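Local coordinates for protein N-acetylmuramoyl-L-alanine amidase XlyA (Bacillus subtilis, PDB 3RDR) that hydrolyses the bond between N-acetylmuramoyl residues and L-amino acids in cell-wall glycopeptides, this chain being the zinc-bearing catalytic amidase domain of the autolysin, at residues Y28-N33 with K134-K139; H60-D65 with Y69-L74; G78-D83 with S87-S92; I97-D102 with C141-L146; A128-H133 with D147-F152. All coordinates share one frame; numbering follows the deposited sequence.

Four of the five contacts meet at or beside the zinc site of this T7 lysozyme-like amidase domain. Interaction 1 supplies His32, interaction 4 Cys141 and interaction 5 His133, and all three residues bind the zinc ion. Interaction 3 stands in the second shell: His80 ND1 lies 3.0 Å from His32 NE2, and Ser92 OG 2.8 Å from Thr30 OG1. Strands 28-33 and 130-132 are neighbours in the sheet, so interactions 1 and 5 are joined by backbone bonds, Ile29 O to Val131 N at 2.8 Å among them. Interaction 2, a hairpin on the far side of strand 92-97, has its centre about 16 Å from that of interaction 1.

Interaction 1: Y28-N33 with K134-K139; sequences YITVHN and KYWSGK. With ZN (zinc ion), chain B.
Trp136 lays the edge of its indole against strand 28-33, reaching Thr30 with one part and Tyr28 with another. Its CG stands beside the backbone N (chi1 -53°), which carries the ring from CB toward the strand. Along the pyrrole side, CD1 passes 3.8 Å from Thr30 CG2, and NE1 then donates to Thr30 OG1 at 2.8 Å. This bond is somewhat bent, 148° at the hydrogen, with the hydroxyl tilted slightly out of the indole plane. Thr30 OG1 also bonds Ser92 OG, so the threonine links the helix to strand 92-97. In the amidase_2 domain this sets helix 133-137 beside strand 28-33, next to the outermost strand of the mixed sheet; the far end of strand 28-33 brings His32 ND1 to the zinc ion at 2.2 Å. Farther along the indole, CZ2 comes to 3.7 Å from Tyr28 CG. The outermost carbon, CH2, sits above the centre of the phenol ring, 3.7 Å from its plane. The pair is T-shaped, Trp136 giving the edge and Tyr28 the face: the planes stand at 89°, and the centroids of the two six-membered rings are 4.9 Å apart. Val131 and Ala81 also touch the Trp136 side chain.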
# COMPACT_ATOMS: atom_id res chain seq x y z
N TYR A 28 10.39 -6.50 -0.59
CA TYR A 28 9.79 -5.68 -1.64
C TYR A 28 8.76 -4.70 -1.09
O TYR A 28 8.33 -4.79 0.06
CB TYR A 28 9.07 -6.56 -2.67
CG TYR A 28 9.92 -7.63 -3.32
CD1 TYR A 28 10.60 -7.37 -4.51
CD2 TYR A 28 10.03 -8.90 -2.76
CE1 TYR A 28 11.37 -8.36 -5.13
CE2 TYR A 28 10.80 -9.89 -3.36
CZ TYR A 28 11.46 -9.62 -4.55
OH TYR A 28 12.20 -10.61 -5.16
N ILE A 29 8.38 -3.76 -1.95
CA ILE A 29 7.37 -2.76 -1.65
C ILE A 29 6.45 -2.75 -2.87
O ILE A 29 6.90 -2.46 -3.99
CB ILE A 29 7.99 -1.37 -1.43
CG1 ILE A 29 8.84 -1.40 -0.15
CG2 ILE A 29 6.91 -0.31 -1.31
CD1 ILE A 29 9.64 -0.12 0.10
N THR A 30 5.19 -3.10 -2.66
CA THR A 30 4.21 -3.18 -3.73
C THR A 30 3.24 -1.99 -3.72
O THR A 30 2.58 -1.72 -2.72
CB THR A 30 3.42 -4.50 -3.63
OG1 THR A 30 4.33 -5.60 -3.66
CG2 THR A 30 2.44 -4.64 -4.79
N VAL A 31 3.16 -1.29 -4.85
CA VAL A 31 2.30 -0.11 -4.97
C VAL A 31 0.97 -0.36 -5.66
O VAL A 31 0.91 -1.03 -6.70
CB VAL A 31 3.04 1.01 -5.74
CG1 VAL A 31 2.17 2.27 -5.81
CG2 VAL A 31 4.36 1.31 -5.05
N HIS A 32 -0.10 0.19 -5.09
CA HIS A 32 -1.46 0.05 -5.62
C HIS A 32 -2.12 1.43 -5.74
O HIS A 32 -1.61 2.43 -5.22
CB HIS A 32 -2.35 -0.76 -4.66
CG HIS A 32 -1.81 -2.10 -4.27
ND1 HIS A 32 -2.28 -3.27 -4.82
CD2 HIS A 32 -0.91 -2.46 -3.33
CE1 HIS A 32 -1.69 -4.30 -4.24
NE2 HIS A 32 -0.85 -3.83 -3.33
N ASN A 33 -3.27 1.46 -6.41
CA ASN A 33 -4.09 2.66 -6.56
C ASN A 33 -5.47 2.10 -6.21
O ASN A 33 -5.87 1.08 -6.75
CB ASN A 33 -4.08 3.19 -8.00
CG ASN A 33 -2.88 4.09 -8.29
OD1 ASN A 33 -2.66 4.51 -9.42
ND2 ASN A 33 -2.09 4.40 -7.26
N LYS A 134 0.98 -5.07 -10.49
CA LYS A 134 1.02 -5.78 -11.77
C LYS A 134 2.16 -6.79 -11.87
O LYS A 134 2.00 -7.87 -12.44
CB LYS A 134 1.13 -4.78 -12.92
CG LYS A 134 1.07 -5.41 -14.30
CD LYS A 134 1.05 -4.34 -15.39
CE LYS A 134 0.95 -4.96 -16.79
NZ LYS A 134 0.89 -3.89 -17.84
N TYR A 135 3.32 -6.44 -11.32
CA TYR A 135 4.49 -7.31 -11.34
C TYR A 135 4.18 -8.71 -10.83
O TYR A 135 4.64 -9.71 -11.40
CB TYR A 135 5.60 -6.69 -10.49
CG TYR A 135 6.87 -7.50 -10.45
CD1 TYR A 135 7.69 -7.60 -11.57
CD2 TYR A 135 7.26 -8.16 -9.28
CE1 TYR A 135 8.88 -8.34 -11.53
CE2 TYR A 135 8.44 -8.89 -9.22
CZ TYR A 135 9.24 -8.98 -10.35
OH TYR A 135 10.42 -9.70 -10.29
N TRP A 136 3.40 -8.80 -9.76
CA TRP A 136 3.04 -10.08 -9.14
C TRP A 136 1.85 -10.80 -9.77
O TRP A 136 1.76 -12.03 -9.70
CB TRP A 136 2.72 -9.88 -7.65
CG TRP A 136 3.77 -9.16 -6.87
CD1 TRP A 136 3.64 -7.96 -6.23
CD2 TRP A 136 5.11 -9.62 -6.60
NE1 TRP A 136 4.81 -7.64 -5.58
CE2 TRP A 136 5.73 -8.64 -5.79
CE3 TRP A 136 5.84 -10.76 -6.97
CZ2 TRP A 136 7.05 -8.76 -5.34
CZ3 TRP A 136 7.15 -10.88 -6.52
CH2 TRP A 136 7.74 -9.89 -5.71
N SER A 137 0.93 -10.06 -10.37
CA SER A 137 -0.26 -10.69 -10.91
C SER A 137 -0.67 -10.30 -12.33
O SER A 137 -1.61 -10.87 -12.87
CB SER A 137 -1.44 -10.39 -9.98
OG SER A 137 -1.69 -8.99 -9.96
N GLY A 138 0.02 -9.33 -12.92
CA GLY A 138 -0.33 -8.92 -14.26
C GLY A 138 -1.58 -8.05 -14.27
O GLY A 138 -2.05 -7.63 -15.32
N LYS A 139 -2.11 -7.76 -13.08
CA LYS A 139 -3.29 -6.92 -12.97
C LYS A 139 -2.92 -5.48 -13.31
O LYS A 139 -1.80 -5.05 -13.05
CB LYS A 139 -3.86 -7.00 -11.55
CG LYS A 139 -5.15 -6.22 -11.34
CD LYS A 139 -5.77 -6.52 -9.98
CE LYS A 139 -6.24 -7.97 -9.89
NZ LYS A 139 -6.81 -8.30 -8.55
ZN ZN B . -3.53 -3.50 -6.65

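Interaction 2: H60-D65 with Y69-L74; sequences HFTVDD and YQHLPL
Tyr69 and Thr62 exchange both backbone bonds as the hydrogen-bonded pair of an antiparallel beta hairpin, strands 61-63 and 68-70 of the amidase sheet. Gln70 follows, opposite Phe61 in a non-hydrogen-bonded pair. Its CG is anti to the backbone N (chi1 -166°) and the extended chain runs alongside the Phe61 ring, CG lying 3.4 Å from Phe61 CE1; amide and ring planes differ by 50°. The amide is held at both ends, NE2 by Leu72 O at 2.6 Å and OE1 by Gln9. At His71 the backbone N donates to His60 O at 2.9 Å, while on the side of the sheet that carries Thr62 the imidazole NE2 and Thr62 OG1 share a hydrogen bond of 2.6 Å; Trp59 NE1 also bonds that hydroxyl. Leu72 places CD2 over one face of the His60 ring, offset toward its rim, and Pro73 O lies at that ring's edge. Leu74 brings CD2 to 3.7 Å from Phe61 CE2.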
# COMPACT_ATOMS: atom_id res chain seq x y z
N HIS A 60 -0.59 -2.80 4.05
CA HIS A 60 -0.00 -2.09 5.18
C HIS A 60 -0.27 -0.60 5.33
O HIS A 60 -0.54 -0.13 6.44
CB HIS A 60 1.51 -2.35 5.17
CG HIS A 60 1.85 -3.80 5.04
ND1 HIS A 60 2.07 -4.62 6.14
CD2 HIS A 60 1.93 -4.61 3.95
CE1 HIS A 60 2.27 -5.86 5.73
NE2 HIS A 60 2.19 -5.88 4.41
N PHE A 61 -0.19 0.15 4.23
CA PHE A 61 -0.38 1.60 4.27
C PHE A 61 -1.33 2.15 3.21
O PHE A 61 -1.30 1.74 2.05
CB PHE A 61 0.96 2.31 4.05
CG PHE A 61 1.98 2.11 5.14
CD1 PHE A 61 1.88 2.79 6.34
CD2 PHE A 61 3.09 1.29 4.92
CE1 PHE A 61 2.88 2.67 7.31
CE2 PHE A 61 4.08 1.16 5.89
CZ PHE A 61 3.98 1.86 7.09
N THR A 62 -2.17 3.09 3.62
CA THR A 62 -3.06 3.77 2.68
C THR A 62 -2.62 5.23 2.76
O THR A 62 -2.50 5.80 3.85
CB THR A 62 -4.54 3.66 3.06
OG1 THR A 62 -4.94 2.28 3.04
CG2 THR A 62 -5.40 4.43 2.05
N VAL A 63 -2.35 5.82 1.60
CA VAL A 63 -1.87 7.19 1.52
C VAL A 63 -2.81 8.13 0.77
O VAL A 63 -3.22 7.82 -0.34
CB VAL A 63 -0.49 7.23 0.78
CG1 VAL A 63 0.09 8.65 0.80
CG2 VAL A 63 0.48 6.24 1.41
N ASP A 64 -3.16 9.26 1.38
CA ASP A 64 -3.98 10.25 0.67
C ASP A 64 -3.17 11.55 0.66
O ASP A 64 -2.00 11.55 1.06
CB ASP A 64 -5.38 10.44 1.28
CG ASP A 64 -5.36 10.96 2.71
OD1 ASP A 64 -4.53 11.83 3.02
OD2 ASP A 64 -6.21 10.51 3.51
N ASP A 65 -3.77 12.65 0.21
CA ASP A 65 -3.04 13.92 0.13
C ASP A 65 -2.76 14.59 1.47
O ASP A 65 -2.00 15.56 1.54
CB ASP A 65 -3.78 14.89 -0.80
CG ASP A 65 -5.10 15.38 -0.23
OD1 ASP A 65 -5.60 14.81 0.76
OD2 ASP A 65 -5.66 16.34 -0.80
N TYR A 69 -2.30 6.08 6.87
CA TYR A 69 -2.81 5.18 7.89
C TYR A 69 -2.15 3.82 7.71
O TYR A 69 -1.97 3.36 6.58
CB TYR A 69 -4.33 5.01 7.77
CG TYR A 69 -5.14 5.97 8.62
CD1 TYR A 69 -5.23 7.33 8.28
CD2 TYR A 69 -5.79 5.53 9.77
CE1 TYR A 69 -5.95 8.22 9.08
CE2 TYR A 69 -6.52 6.41 10.57
CZ TYR A 69 -6.60 7.75 10.22
OH TYR A 69 -7.31 8.63 11.01
N GLN A 70 -1.77 3.18 8.82
CA GLN A 70 -1.14 1.86 8.78
C GLN A 70 -2.14 0.87 9.37
O GLN A 70 -2.60 1.04 10.49
CB GLN A 70 0.15 1.86 9.59
CG GLN A 70 1.04 0.64 9.34
CD GLN A 70 2.23 0.58 10.28
OE1 GLN A 70 2.73 1.61 10.72
NE2 GLN A 70 2.69 -0.62 10.58
N HIS A 71 -2.44 -0.17 8.60
CA HIS A 71 -3.42 -1.17 9.01
C HIS A 71 -2.81 -2.46 9.52
O HIS A 71 -3.50 -3.27 10.14
CB HIS A 71 -4.32 -1.49 7.81
CG HIS A 71 -4.68 -0.29 6.99
ND1 HIS A 71 -5.59 0.66 7.41
CD2 HIS A 71 -4.23 0.13 5.78
CE1 HIS A 71 -5.69 1.61 6.50
NE2 HIS A 71 -4.87 1.31 5.50
N LEU A 72 -1.52 -2.64 9.27
CA LEU A 72 -0.82 -3.86 9.67
C LEU A 72 0.60 -3.55 10.11
O LEU A 72 1.22 -2.59 9.63
CB LEU A 72 -0.75 -4.81 8.47
CG LEU A 72 -1.66 -6.00 8.18
CD1 LEU A 72 -3.00 -5.89 8.87
CD2 LEU A 72 -1.81 -6.11 6.67
N PRO A 73 1.15 -4.35 11.04
CA PRO A 73 2.52 -4.11 11.49
C PRO A 73 3.42 -4.60 10.36
O PRO A 73 3.04 -5.52 9.63
CB PRO A 73 2.63 -4.98 12.75
CG PRO A 73 1.69 -6.11 12.46
CD PRO A 73 0.50 -5.39 11.86
N LEU A 74 4.60 -4.00 10.20
CA LEU A 74 5.49 -4.40 9.11
C LEU A 74 6.15 -5.77 9.23
O LEU A 74 6.88 -6.19 8.33
CB LEU A 74 6.55 -3.32 8.89
CG LEU A 74 5.96 -1.92 8.63
CD1 LEU A 74 7.06 -0.99 8.15
CD2 LEU A 74 4.85 -2.00 7.59

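Interaction 3: G78-D83 with S87-S92; sequences GWHAGD and SGNRAS
This is a largely polar loop-to-helix contact beside the zinc site, in which the loop 78-83, after strand 68-70, folds against the short helix 87-90 leading into strand 92-97. Asn89 carries it from the helix. Its OD1 accepts from two successive backbone nitrogens, His80 N at 2.8 Å and Ala81 N at 2.7 Å, which approach from opposite faces of the amide plane. The amide also meets Trp79: Asn89 ND2 lies at the edge of the indole, 3.7 Å from Trp79 CE3, with the two planes 81° apart. In the other direction Asp83 grips the start of the helix. With CG lodged between N and the carbonyl carbon (chi1 66°), its carboxylate accepts from Gly88 N through OD2 at 2.9 Å and from Asn89 N through OD1 at 3.1 Å, each on a syn lone pair. Ala81 CB packs 3.5 Å from Gly88 C, against a residue without a side chain. One water joins Gly78 N, His80 NE2, Asn89 O and Ser92 O, while His80 ND1 bonds His32 NE2. Because His32 binds the zinc ion, this network probably positions a ligand from the second shell, and the negative carboxylate probably complements the N-H groups at the start of helix 87-90.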
# COMPACT_ATOMS: atom_id res chain seq x y z
N GLY A 78 0.12 -9.24 4.27
CA GLY A 78 -1.25 -8.84 3.98
C GLY A 78 -1.66 -9.63 2.76
O GLY A 78 -0.82 -10.28 2.15
N TRP A 79 -2.94 -9.61 2.41
CA TRP A 79 -3.42 -10.31 1.22
C TRP A 79 -3.74 -9.21 0.21
O TRP A 79 -4.81 -8.61 0.28
CB TRP A 79 -4.70 -11.09 1.54
CG TRP A 79 -4.53 -12.26 2.46
CD1 TRP A 79 -5.37 -12.62 3.48
CD2 TRP A 79 -3.51 -13.27 2.40
NE1 TRP A 79 -4.93 -13.78 4.06
CE2 TRP A 79 -3.80 -14.21 3.42
CE3 TRP A 79 -2.39 -13.47 1.59
CZ2 TRP A 79 -3.00 -15.33 3.65
CZ3 TRP A 79 -1.60 -14.59 1.82
CH2 TRP A 79 -1.91 -15.51 2.84
N HIS A 80 -2.84 -8.95 -0.73
CA HIS A 80 -3.07 -7.87 -1.69
C HIS A 80 -2.44 -8.03 -3.07
O HIS A 80 -2.92 -7.42 -4.03
CB HIS A 80 -2.59 -6.56 -1.08
CG HIS A 80 -1.13 -6.57 -0.73
ND1 HIS A 80 -0.15 -6.18 -1.61
CD2 HIS A 80 -0.49 -7.00 0.38
CE1 HIS A 80 1.03 -6.38 -1.06
NE2 HIS A 80 0.86 -6.87 0.15
N ALA A 81 -1.38 -8.82 -3.16
CA ALA A 81 -0.66 -9.01 -4.42
C ALA A 81 -1.27 -10.02 -5.39
O ALA A 81 -0.95 -10.01 -6.58
CB ALA A 81 0.79 -9.38 -4.13
N GLY A 82 -2.13 -10.89 -4.88
CA GLY A 82 -2.78 -11.88 -5.73
C GLY A 82 -1.88 -13.00 -6.24
O GLY A 82 -2.19 -13.61 -7.27
N ASP A 83 -0.79 -13.28 -5.54
CA ASP A 83 0.10 -14.34 -5.98
C ASP A 83 0.22 -15.47 -4.94
O ASP A 83 1.27 -16.08 -4.79
CB ASP A 83 1.49 -13.77 -6.31
CG ASP A 83 2.21 -13.20 -5.10
OD1 ASP A 83 1.54 -12.81 -4.12
OD2 ASP A 83 3.45 -13.13 -5.15
N SER A 87 6.13 -13.99 -3.11
CA SER A 87 6.75 -12.84 -2.46
C SER A 87 5.90 -11.58 -2.38
O SER A 87 6.12 -10.73 -1.52
CB SER A 87 8.08 -12.52 -3.14
OG SER A 87 8.97 -13.62 -3.02
N GLY A 88 4.94 -11.44 -3.29
CA GLY A 88 4.09 -10.26 -3.26
C GLY A 88 3.33 -10.22 -1.95
O GLY A 88 3.40 -9.24 -1.20
N ASN A 89 2.60 -11.28 -1.66
CA ASN A 89 1.84 -11.36 -0.43
C ASN A 89 2.69 -11.66 0.80
O ASN A 89 2.51 -11.03 1.85
CB ASN A 89 0.74 -12.42 -0.53
CG ASN A 89 -0.47 -11.93 -1.29
OD1 ASN A 89 -0.77 -10.73 -1.31
ND2 ASN A 89 -1.19 -12.86 -1.91
N ARG A 90 3.63 -12.59 0.67
CA ARG A 90 4.46 -13.00 1.81
C ARG A 90 5.79 -12.29 2.04
O ARG A 90 6.45 -12.54 3.05
CB ARG A 90 4.69 -14.51 1.74
CG ARG A 90 3.40 -15.35 1.73
CD ARG A 90 2.66 -15.26 3.06
NE ARG A 90 3.42 -15.85 4.16
CZ ARG A 90 3.48 -17.16 4.43
NH1 ARG A 90 2.83 -18.03 3.67
NH2 ARG A 90 4.22 -17.60 5.44
N ALA A 91 6.19 -11.41 1.14
CA ALA A 91 7.47 -10.72 1.33
C ALA A 91 7.50 -9.27 0.84
O ALA A 91 8.54 -8.79 0.39
CB ALA A 91 8.60 -11.51 0.65
N SER A 92 6.37 -8.58 0.92
CA SER A 92 6.37 -7.19 0.49
C SER A 92 5.40 -6.36 1.32
O SER A 92 4.44 -6.88 1.89
CB SER A 92 6.01 -7.05 -1.00
OG SER A 92 4.61 -7.01 -1.22
O HOH W 1 2.25 -8.49 2.24
O HOH W 2 -4.10 -11.85 -2.75

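Interaction 4: I97-D102 with C141-L146; sequences ICENAD and CPRKLL. With ZN (zinc ion), chain B.
Glu99 receives the side chain of Arg143 in a side-on salt bridge that ties two loops of the amidase domain together, one following strand 92-97 and the other holding the zinc ligand Cys141. Arg143 NH2 donates to Glu99 OE1 at 2.8 Å in a nearly straight bond, 163° at the hydrogen. NE is shared between both oxygens at longer range, 3.3 Å to Glu99 OE1 and 3.2 Å to OE2. The planes of the two groups differ by 50°: OE1 lies in the guanidinium plane, whereas OE2 is tilted 31° from it. The extended arginine chain, from CG to NE, carries the guanidinium out to the carboxylate. Each glutamate oxygen has a further donor. Ala35 N bonds OE2, and a water donates to OE1 while accepting from Lys144 NZ, bridging the opposite charges. Lys144 CD also packs 3.4 Å from Glu99 OE1. Within the 141-146 loop, Pro142 O accepts from both Leu145 N and Leu146 N, and Asn33 OD1 takes the hydrogen of Lys144 N. Cys141 SG binds the zinc ion at 2.4 Å, together with His32 and His133. On the buried side Ile97 CD1 meets Leu145 CD2 at 3.9 Å.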
# COMPACT_ATOMS: atom_id res chain seq x y z
N ILE A 97 -2.63 4.03 -2.77
CA ILE A 97 -2.66 5.47 -2.96
C ILE A 97 -4.09 5.83 -3.35
O ILE A 97 -4.64 5.29 -4.31
CB ILE A 97 -1.69 5.93 -4.07
CG1 ILE A 97 -0.26 5.55 -3.69
CG2 ILE A 97 -1.77 7.45 -4.25
CD1 ILE A 97 0.78 5.94 -4.73
N CYS A 98 -4.70 6.73 -2.58
CA CYS A 98 -6.09 7.14 -2.82
C CYS A 98 -6.31 8.02 -4.05
O CYS A 98 -5.40 8.70 -4.52
CB CYS A 98 -6.63 7.86 -1.58
SG CYS A 98 -6.70 6.83 -0.07
N GLU A 99 -7.55 7.99 -4.55
CA GLU A 99 -7.96 8.76 -5.71
C GLU A 99 -9.22 9.57 -5.40
O GLU A 99 -9.91 10.02 -6.31
CB GLU A 99 -8.26 7.83 -6.89
CG GLU A 99 -7.08 6.98 -7.38
CD GLU A 99 -7.47 6.09 -8.55
OE1 GLU A 99 -8.13 6.59 -9.48
OE2 GLU A 99 -7.11 4.89 -8.54
N ASN A 100 -9.54 9.74 -4.11
CA ASN A 100 -10.75 10.47 -3.73
C ASN A 100 -10.86 11.86 -4.36
O ASN A 100 -9.88 12.61 -4.41
CB ASN A 100 -10.88 10.54 -2.20
CG ASN A 100 -9.64 11.10 -1.53
OD1 ASN A 100 -8.52 10.60 -1.70
ND2 ASN A 100 -9.83 12.15 -0.73
N ALA A 101 -12.06 12.20 -4.83
CA ALA A 101 -12.32 13.48 -5.46
C ALA A 101 -11.91 14.68 -4.62
O ALA A 101 -11.42 15.67 -5.16
CB ALA A 101 -13.80 13.59 -5.82
N ASP A 102 -12.12 14.60 -3.31
CA ASP A 102 -11.76 15.72 -2.43
C ASP A 102 -10.27 15.77 -2.07
O ASP A 102 -9.87 16.52 -1.18
CB ASP A 102 -12.61 15.70 -1.15
CG ASP A 102 -12.60 14.35 -0.44
OD1 ASP A 102 -12.66 14.35 0.81
OD2 ASP A 102 -12.55 13.30 -1.11
N CYS A 141 -2.78 -2.52 -12.15
CA CYS A 141 -2.73 -1.71 -10.94
C CYS A 141 -1.25 -1.54 -10.63
O CYS A 141 -0.48 -2.49 -10.75
CB CYS A 141 -3.43 -2.45 -9.79
SG CYS A 141 -3.31 -1.63 -8.17
N PRO A 142 -0.82 -0.33 -10.21
CA PRO A 142 -1.56 0.92 -9.99
C PRO A 142 -1.98 1.59 -11.30
O PRO A 142 -1.15 2.15 -12.02
CB PRO A 142 -0.57 1.75 -9.19
CG PRO A 142 0.74 1.36 -9.80
CD PRO A 142 0.62 -0.14 -9.96
N ARG A 143 -3.28 1.53 -11.60
CA ARG A 143 -3.82 2.07 -12.83
C ARG A 143 -3.41 3.48 -13.25
O ARG A 143 -3.31 3.75 -14.45
CB ARG A 143 -5.36 1.96 -12.81
CG ARG A 143 -6.06 2.88 -11.82
CD ARG A 143 -7.57 2.77 -11.98
NE ARG A 143 -8.28 3.88 -11.36
CZ ARG A 143 -9.59 4.07 -11.44
NH1 ARG A 143 -10.35 3.23 -12.12
NH2 ARG A 143 -10.14 5.12 -10.85
N LYS A 144 -3.17 4.37 -12.29
CA LYS A 144 -2.78 5.74 -12.63
C LYS A 144 -1.28 5.99 -12.67
O LYS A 144 -0.84 7.10 -12.99
CB LYS A 144 -3.41 6.73 -11.64
CG LYS A 144 -4.92 6.72 -11.61
CD LYS A 144 -5.47 7.99 -10.99
CE LYS A 144 -5.11 9.21 -11.83
NZ LYS A 144 -5.75 10.44 -11.31
N LEU A 145 -0.49 4.98 -12.35
CA LEU A 145 0.96 5.12 -12.34
C LEU A 145 1.69 4.18 -13.31
O LEU A 145 2.87 4.36 -13.57
CB LEU A 145 1.49 4.89 -10.92
CG LEU A 145 1.59 6.06 -9.94
CD1 LEU A 145 0.49 7.07 -10.18
CD2 LEU A 145 1.53 5.52 -8.51
N LEU A 146 0.98 3.20 -13.85
CA LEU A 146 1.60 2.24 -14.76
C LEU A 146 2.24 2.84 -16.00
O LEU A 146 3.41 2.58 -16.27
CB LEU A 146 0.58 1.15 -15.14
CG LEU A 146 0.34 0.09 -14.05
CD1 LEU A 146 -0.82 -0.82 -14.42
CD2 LEU A 146 1.61 -0.72 -13.86
ZN ZN B . -3.53 -3.50 -6.65
O HOH W 3 -8.23 9.35 -10.20

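Interaction 5: A128-H133 with D147-F152; sequences ANVVPH and DTWDSF. With ZN (zinc ion), chain B.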
# COMPACT_ATOMS: atom_id res chain seq x y z
N ALA A 128 15.00 -1.01 -7.05
CA ALA A 128 14.63 -2.03 -8.02
C ALA A 128 13.54 -2.94 -7.47
O ALA A 128 12.75 -3.51 -8.22
CB ALA A 128 15.86 -2.87 -8.40
N ASN A 129 13.48 -3.05 -6.14
CA ASN A 129 12.47 -3.90 -5.52
C ASN A 129 11.17 -3.19 -5.16
O ASN A 129 10.33 -3.72 -4.44
CB ASN A 129 13.07 -4.61 -4.30
CG ASN A 129 13.89 -5.84 -4.69
OD1 ASN A 129 14.43 -5.91 -5.80
ND2 ASN A 129 14.00 -6.80 -3.78
N VAL A 130 11.01 -1.96 -5.66
CA VAL A 130 9.78 -1.22 -5.44
C VAL A 130 9.01 -1.56 -6.72
O VAL A 130 9.36 -1.10 -7.80
CB VAL A 130 10.01 0.30 -5.37
CG1 VAL A 130 8.68 1.03 -5.25
CG2 VAL A 130 10.88 0.63 -4.16
N VAL A 131 7.99 -2.39 -6.59
CA VAL A 131 7.23 -2.84 -7.74
C VAL A 131 5.74 -2.54 -7.72
O VAL A 131 5.16 -2.25 -6.67
CB VAL A 131 7.38 -4.36 -7.93
CG1 VAL A 131 8.85 -4.74 -8.09
CG2 VAL A 131 6.77 -5.09 -6.74
N PRO A 132 5.10 -2.61 -8.90
CA PRO A 132 3.66 -2.36 -9.01
C PRO A 132 2.95 -3.69 -8.77
O PRO A 132 3.53 -4.75 -9.00
CB PRO A 132 3.51 -1.89 -10.45
CG PRO A 132 4.53 -2.74 -11.17
CD PRO A 132 5.73 -2.66 -10.23
N HIS A 133 1.71 -3.62 -8.31
CA HIS A 133 0.93 -4.82 -8.08
C HIS A 133 1.01 -5.71 -9.33
O HIS A 133 1.12 -6.93 -9.24
CB HIS A 133 -0.53 -4.45 -7.80
CG HIS A 133 -1.44 -5.63 -7.62
ND1 HIS A 133 -2.80 -5.49 -7.40
CD2 HIS A 133 -1.20 -6.96 -7.64
CE1 HIS A 133 -3.35 -6.69 -7.28
NE2 HIS A 133 -2.40 -7.59 -7.43
N ASP A 147 1.49 3.64 -16.76
CA ASP A 147 2.04 4.25 -17.97
C ASP A 147 3.23 5.17 -17.70
O ASP A 147 3.99 5.50 -18.61
CB ASP A 147 0.97 5.06 -18.72
CG ASP A 147 -0.03 4.18 -19.43
OD1 ASP A 147 0.40 3.20 -20.08
OD2 ASP A 147 -1.24 4.47 -19.36
N THR A 148 3.39 5.59 -16.45
CA THR A 148 4.51 6.46 -16.09
C THR A 148 5.26 5.89 -14.89
O THR A 148 5.90 6.63 -14.14
CB THR A 148 4.01 7.88 -15.75
OG1 THR A 148 3.04 7.81 -14.70
CG2 THR A 148 3.38 8.54 -16.97
N TRP A 149 5.20 4.57 -14.72
CA TRP A 149 5.85 3.89 -13.60
C TRP A 149 7.30 4.30 -13.34
O TRP A 149 7.66 4.72 -12.24
CB TRP A 149 5.77 2.37 -13.79
CG TRP A 149 6.34 1.59 -12.64
CD1 TRP A 149 7.46 0.80 -12.66
CD2 TRP A 149 5.88 1.60 -11.28
NE1 TRP A 149 7.72 0.31 -11.40
CE2 TRP A 149 6.77 0.79 -10.54
CE3 TRP A 149 4.80 2.20 -10.63
CZ2 TRP A 149 6.61 0.57 -9.16
CZ3 TRP A 149 4.65 1.99 -9.25
CH2 TRP A 149 5.55 1.18 -8.54
N ASP A 150 8.15 4.19 -14.36
CA ASP A 150 9.55 4.55 -14.21
C ASP A 150 9.76 5.98 -13.73
O ASP A 150 10.70 6.26 -12.99
CB ASP A 150 10.30 4.30 -15.53
CG ASP A 150 10.49 2.82 -15.81
OD1 ASP A 150 10.86 2.47 -16.96
OD2 ASP A 150 10.29 2.00 -14.89
N SER A 151 8.88 6.89 -14.15
CA SER A 151 8.98 8.28 -13.73
C SER A 151 8.60 8.38 -12.25
O SER A 151 9.25 9.08 -11.48
CB SER A 151 8.05 9.18 -14.55
OG SER A 151 8.42 9.18 -15.92
N PHE A 152 7.54 7.68 -11.88
CA PHE A 152 7.08 7.66 -10.49
C PHE A 152 8.24 7.24 -9.59
O PHE A 152 8.45 7.82 -8.52
CB PHE A 152 5.92 6.68 -10.32
CG PHE A 152 5.61 6.34 -8.89
CD1 PHE A 152 5.05 7.28 -8.03
CD2 PHE A 152 5.90 5.07 -8.39
CE1 PHE A 152 4.78 6.97 -6.70
CE2 PHE A 152 5.63 4.74 -7.05
CZ PHE A 152 5.07 5.70 -6.21
ZN ZN B . -3.53 -3.50 -6.65
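Trp149 turns one face of the six-membered part of its indole to Pro132. Pro132 CB stands 4.0 Å from the centroid of that ring and only 3° off its normal, a CH-pi contact over the face. The same face takes Pro132 CD, displaced toward the rim and 3.5 Å from Trp149 CZ2, so the pyrrolidine reaches from the centre of the six-membered ring toward its CE2 side. Trp149 gets there with CG anti to its own N (chi1 -177°), the indole projecting from the first turn of helix 149-154 toward strand 130-132. That strand is the outermost on its side of the mixed amidase sheet, and the C-terminal helix packs against it here, near helix 105-122, which Val130 and Phe152 also touch. At the indole edge, near its plane, Val130 O comes to 3.5 Å from Trp149 CZ2, and Val130 CG1 approaches the same carbon more loosely at 4.4 Å. Pro142 touches both Pro132 and Trp149. Immediately after Pro132 the chain reaches His133, whose ND1 binds the zinc ion at 2.2 Å.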